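Local coordinates for protein KmHsv2 (Kluyveromyces marxianus, PDB 3VU4) that probably binds phosphoinositides on membranes as a seven-bladed beta-propeller of the PROPPIN family, related to the autophagy protein Atg18, at residues M246-S249 with K254-V257; Q29-L34 with L203-D208. One frame throughout, in Å; residues are numbered along the deposited sequence.

Interaction 1 (M246-S249 with K254-V257); sequences MKWS and KLAV
W248 and L255 meet in a buried antiparallel beta hairpin, the first two strands of one blade, nearest the propeller axis. K247 and A256 form the hydrogen-bonded pair. K247 N gives to A256 O at 3.0 Å, and A256 N returns to K247 O at 2.8 Å, almost straight (171°). W248–L255 and M246–V257 are non-hydrogen-bonded pairs with side chains on one face. L255 CG lies anti to the backbone N (chi1 -169°), and chi2 (56°) then carries CD1 over the W248 ring. L255 CD1 lies 3.7 Å from the centroid of its five-membered ring, a CH-pi contact nearly on the normal. The same CD1 touches M246 CG at 3.8 Å. W248 NE1 is hydrogen-bonded to R202 O. With an alanine here, L255 CD1 would probably lose its ring face and R202 O its donor. At the turn end, S249 N donates to K254 O at 2.8 Å. S249 OG accepts from K254 N, also at 2.8 Å, and a water also binds OG. M246, W248 and L255 pack on strands 209-214 and 219-224 of the preceding blade. On the other face, A256 meets I311 and W313 of strand 310-313, while strand 263-268 continues the sheet.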
loop_
_atom_site.group_PDB
_atom_site.type_symbol
_atom_site.label_atom_id
_atom_site.label_comp_id
_atom_site.label_asym_id
_atom_site.label_seq_id
_atom_site.Cartn_x
_atom_site.Cartn_y
_atom_site.Cartn_z
ATOM N N MET A 246 -4.460 2.025 -3.501
ATOM C CA MET A 246 -4.228 1.173 -4.655
ATOM C C MET A 246 -3.260 0.094 -4.204
ATOM O O MET A 246 -2.181 0.400 -3.705
ATOM C CB MET A 246 -3.639 2.028 -5.771
ATOM C CG MET A 246 -3.122 1.286 -6.954
ATOM S SD MET A 246 -2.936 2.436 -8.325
ATOM C CE MET A 246 -1.495 3.375 -7.808
ATOM N N LYS A 247 -3.667 -1.165 -4.363
ATOM C CA LYS A 247 -2.860 -2.312 -3.944
ATOM C C LYS A 247 -2.850 -3.450 -4.988
ATOM O O LYS A 247 -3.803 -3.611 -5.760
ATOM C CB LYS A 247 -3.390 -2.811 -2.604
ATOM C CG LYS A 247 -2.498 -2.530 -1.416
ATOM C CD LYS A 247 -1.986 -1.108 -1.383
ATOM C CE LYS A 247 -1.263 -0.821 -0.074
ATOM N NZ LYS A 247 -2.172 -0.865 1.119
ATOM N N TRP A 248 -1.767 -4.229 -4.998
ATOM C CA TRP A 248 -1.570 -5.336 -5.951
ATOM C C TRP A 248 -1.941 -6.707 -5.393
ATOM O O TRP A 248 -1.699 -6.985 -4.219
ATOM C CB TRP A 248 -0.098 -5.425 -6.374
ATOM C CG TRP A 248 0.458 -4.308 -7.235
ATOM C CD1 TRP A 248 0.945 -3.098 -6.814
ATOM C CD2 TRP A 248 0.703 -4.365 -8.649
ATOM N NE1 TRP A 248 1.489 -2.408 -7.872
ATOM C CE2 TRP A 248 1.353 -3.160 -9.012
ATOM C CE3 TRP A 248 0.436 -5.320 -9.643
ATOM C CZ2 TRP A 248 1.751 -2.887 -10.331
ATOM C CZ3 TRP A 248 0.827 -5.051 -10.952
ATOM C CH2 TRP A 248 1.477 -3.839 -11.284
ATOM N N SER A 249 -2.502 -7.579 -6.224
ATOM C CA SER A 249 -2.834 -8.921 -5.741
ATOM C C SER A 249 -1.499 -9.643 -5.532
ATOM O O SER A 249 -0.483 -9.261 -6.107
ATOM C CB SER A 249 -3.725 -9.668 -6.740
ATOM O OG SER A 249 -3.112 -9.776 -8.011
ATOM N N LYS A 254 -3.648 -8.616 -10.497
ATOM C CA LYS A 254 -4.669 -7.582 -10.454
ATOM C C LYS A 254 -4.307 -6.409 -9.573
ATOM O O LYS A 254 -3.537 -6.523 -8.621
ATOM C CB LYS A 254 -5.999 -8.177 -10.004
ATOM C CG LYS A 254 -6.579 -9.117 -11.026
ATOM C CD LYS A 254 -7.721 -9.916 -10.466
ATOM C CE LYS A 254 -8.051 -11.082 -11.394
ATOM N NZ LYS A 254 -6.879 -12.003 -11.552
ATOM N N LEU A 255 -4.874 -5.269 -9.919
ATOM C CA LEU A 255 -4.639 -4.044 -9.184
ATOM C C LEU A 255 -5.996 -3.545 -8.674
ATOM O O LEU A 255 -6.937 -3.394 -9.459
ATOM C CB LEU A 255 -4.010 -3.025 -10.127
ATOM C CG LEU A 255 -3.423 -1.738 -9.584
ATOM C CD1 LEU A 255 -2.379 -2.055 -8.538
ATOM C CD2 LEU A 255 -2.818 -0.972 -10.737
ATOM N N ALA A 256 -6.107 -3.332 -7.362
ATOM C CA ALA A 256 -7.356 -2.829 -6.781
ATOM C C ALA A 256 -7.198 -1.359 -6.443
ATOM O O ALA A 256 -6.160 -0.933 -5.937
ATOM C CB ALA A 256 -7.736 -3.613 -5.524
ATOM N N VAL A 257 -8.231 -0.589 -6.744
ATOM C CA VAL A 257 -8.237 0.836 -6.456
ATOM C C VAL A 257 -9.542 1.199 -5.748
ATOM O O VAL A 257 -10.617 0.722 -6.125
ATOM C CB VAL A 257 -8.134 1.679 -7.757
ATOM C CG1 VAL A 257 -8.268 3.173 -7.440
ATOM C CG2 VAL A 257 -6.815 1.415 -8.442
HETATM O O HOH W 1 -4.884 -11.654 -8.930
#

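Interaction 2 (Q29-L34 with L203-D208); sequences QDQSCL and LNRKSD
R205 reaches D30 and Q31 with the end of its side chain, and these three residues carry almost all of the contact. It is small, with 88 Å² buried in all. The CA atoms of D30 and R205 stay 7.9 Å apart. R205 NH2 comes to 3.6 Å from D30 O, and the carbonyl oxygen meets the guanidinium obliquely. R205 NH1 lies 3.4 Å from Q31 NE2. Both nitrogens are donors, so this pair is not a hydrogen bond. Q31 NE2 lies at the edge of the guanidinium, near its plane; the amide and guanidinium planes are 20° apart. A bend at chi2 (89°) sets the Q31 amide beside the guanidinium, with NE2 nearest. Both segments contain loops linking the first two strands of beta-propeller blades. The 29-34 segment runs from the loop after strand 24-27 into strand 33-37. Residues 203-208 link strands 198-203 and 209-214. These are the first and fifth of seven blades, not neighbours in the ring, and R205 probably reaches over the central opening between their loops. D30 OD2 is 5.4 Å from R205 NH2, opposite charges too far apart for a salt bridge. Within its own loop, D30 OD1 accepts a hydrogen bond from S32 OG at 2.7 Å. R205 starts from a type I turn, N204 to S207, closed by S207 N to N204 O at 2.8 Å. The R205 side chain also touches T250.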
loop_
_atom_site.group_PDB
_atom_site.type_symbol
_atom_site.label_atom_id
_atom_site.label_comp_id
_atom_site.label_asym_id
_atom_site.label_seq_id
_atom_site.Cartn_x
_atom_site.Cartn_y
_atom_site.Cartn_z
ATOM N N GLN A 29 4.953 -5.526 5.906
ATOM C CA GLN A 29 5.463 -5.755 4.555
ATOM C C GLN A 29 4.848 -6.852 3.671
ATOM O O GLN A 29 4.862 -6.722 2.453
ATOM C CB GLN A 29 6.979 -5.936 4.611
ATOM C CG GLN A 29 7.736 -4.775 5.285
ATOM C CD GLN A 29 7.425 -4.638 6.774
ATOM O OE1 GLN A 29 7.126 -5.619 7.452
ATOM N NE2 GLN A 29 7.513 -3.421 7.287
ATOM N N ASP A 30 4.312 -7.922 4.250
ATOM C CA ASP A 30 3.710 -8.975 3.434
ATOM C C ASP A 30 2.184 -9.040 3.597
ATOM O O ASP A 30 1.538 -9.996 3.157
ATOM C CB ASP A 30 4.328 -10.334 3.782
ATOM C CG ASP A 30 3.826 -10.887 5.103
ATOM O OD1 ASP A 30 3.809 -10.131 6.099
ATOM O OD2 ASP A 30 3.454 -12.079 5.150
ATOM N N GLN A 31 1.614 -8.015 4.226
ATOM C CA GLN A 31 0.171 -7.930 4.455
ATOM C C GLN A 31 -0.453 -9.109 5.181
ATOM O O GLN A 31 -1.541 -9.550 4.820
ATOM C CB GLN A 31 -0.586 -7.745 3.144
ATOM C CG GLN A 31 -0.552 -6.355 2.594
ATOM C CD GLN A 31 0.621 -6.127 1.696
ATOM O OE1 GLN A 31 0.779 -5.044 1.136
ATOM N NE2 GLN A 31 1.453 -7.150 1.538
ATOM N N SER A 32 0.223 -9.627 6.195
ATOM C CA SER A 32 -0.331 -10.737 6.949
ATOM C C SER A 32 -0.746 -10.193 8.311
ATOM O O SER A 32 -1.463 -10.845 9.072
ATOM C CB SER A 32 0.706 -11.855 7.093
ATOM O OG SER A 32 1.921 -11.373 7.640
ATOM N N CYS A 33 -0.294 -8.974 8.598
ATOM C CA CYS A 33 -0.604 -8.303 9.857
ATOM C C CYS A 33 -0.913 -6.831 9.652
ATOM O O CYS A 33 -0.481 -6.213 8.673
ATOM C CB CYS A 33 0.570 -8.405 10.834
ATOM S SG CYS A 33 0.927 -10.055 11.428
ATOM N N LEU A 34 -1.657 -6.278 10.605
ATOM C CA LEU A 34 -2.027 -4.870 10.602
ATOM C C LEU A 34 -1.690 -4.321 11.974
ATOM O O LEU A 34 -1.998 -4.949 12.984
ATOM C CB LEU A 34 -3.531 -4.697 10.361
ATOM C CG LEU A 34 -4.099 -3.289 10.595
ATOM C CD1 LEU A 34 -3.726 -2.364 9.437
ATOM C CD2 LEU A 34 -5.606 -3.379 10.732
ATOM N N LEU A 203 4.367 -0.405 -5.490
ATOM C CA LEU A 203 5.198 -1.506 -5.950
ATOM C C LEU A 203 4.429 -2.811 -5.779
ATOM O O LEU A 203 3.658 -2.958 -4.828
ATOM C CB LEU A 203 6.484 -1.582 -5.128
ATOM C CG LEU A 203 7.534 -0.491 -5.341
ATOM C CD1 LEU A 203 8.616 -0.609 -4.279
ATOM C CD2 LEU A 203 8.131 -0.613 -6.736
ATOM N N ASN A 204 4.618 -3.749 -6.707
ATOM C CA ASN A 204 3.959 -5.040 -6.585
ATOM C C ASN A 204 4.831 -5.906 -5.665
ATOM O O ASN A 204 5.949 -5.518 -5.318
ATOM C CB ASN A 204 3.731 -5.686 -7.970
ATOM C CG ASN A 204 5.027 -5.983 -8.732
ATOM O OD1 ASN A 204 6.113 -5.511 -8.379
ATOM N ND2 ASN A 204 4.902 -6.761 -9.806
ATOM N N ARG A 205 4.303 -7.048 -5.237
ATOM C CA ARG A 205 5.005 -7.957 -4.333
ATOM C C ARG A 205 6.492 -8.150 -4.615
ATOM O O ARG A 205 7.325 -8.004 -3.720
ATOM C CB ARG A 205 4.323 -9.318 -4.356
ATOM C CG ARG A 205 3.553 -9.672 -3.117
ATOM C CD ARG A 205 4.305 -10.674 -2.260
ATOM N NE ARG A 205 3.386 -11.493 -1.465
ATOM C CZ ARG A 205 2.448 -11.006 -0.651
ATOM N NH1 ARG A 205 2.297 -9.691 -0.516
ATOM N NH2 ARG A 205 1.653 -11.834 0.025
ATOM N N LYS A 206 6.819 -8.496 -5.857
ATOM C CA LYS A 206 8.198 -8.731 -6.255
ATOM C C LYS A 206 9.014 -7.457 -6.467
ATOM O O LYS A 206 10.243 -7.507 -6.491
ATOM C CB LYS A 206 8.229 -9.558 -7.535
ATOM C CG LYS A 206 7.561 -10.908 -7.410
ATOM C CD LYS A 206 7.426 -11.581 -8.768
ATOM C CE LYS A 206 6.688 -12.906 -8.645
ATOM N NZ LYS A 206 6.305 -13.452 -9.979
ATOM N N SER A 207 8.333 -6.328 -6.629
ATOM C CA SER A 207 8.989 -5.041 -6.853
ATOM C C SER A 207 9.504 -4.890 -8.276
ATOM O O SER A 207 10.314 -4.011 -8.551
ATOM C CB SER A 207 10.150 -4.829 -5.877
ATOM O OG SER A 207 9.680 -4.491 -4.585
ATOM N N ASP A 208 9.039 -5.746 -9.177
ATOM C CA ASP A 208 9.464 -5.668 -10.564
ATOM C C ASP A 208 8.570 -4.720 -11.354
ATOM O O ASP A 208 8.859 -4.395 -12.503
ATOM C CB ASP A 208 9.475 -7.058 -11.206
ATOM C CG ASP A 208 8.156 -7.774 -11.068
ATOM O OD1 ASP A 208 7.559 -8.129 -12.102
ATOM O OD2 ASP A 208 7.711 -7.994 -9.924
#

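How the interactions relate
Interaction 1 is core and interaction 2 is surface. The first joins neighbouring strands of one blade, the second loops of two blades, 169 residues apart in sequence. Their chemistry follows: regular backbone bonds and apolar packing in the first, against loose polar approaches without a cross-segment hydrogen bond in the second. They share no strand, and their centres lie 11 Å apart. W248 CD2 packs on N204 CB at 3.4 Å, and W248 CD1 lies 3.4 Å from L203 O. L203 and N204, just before R205, thus lie against the indole of the next blade. R205 also touches T250, in the hairpin turn, so loop 203-208 meets that hairpin at both places.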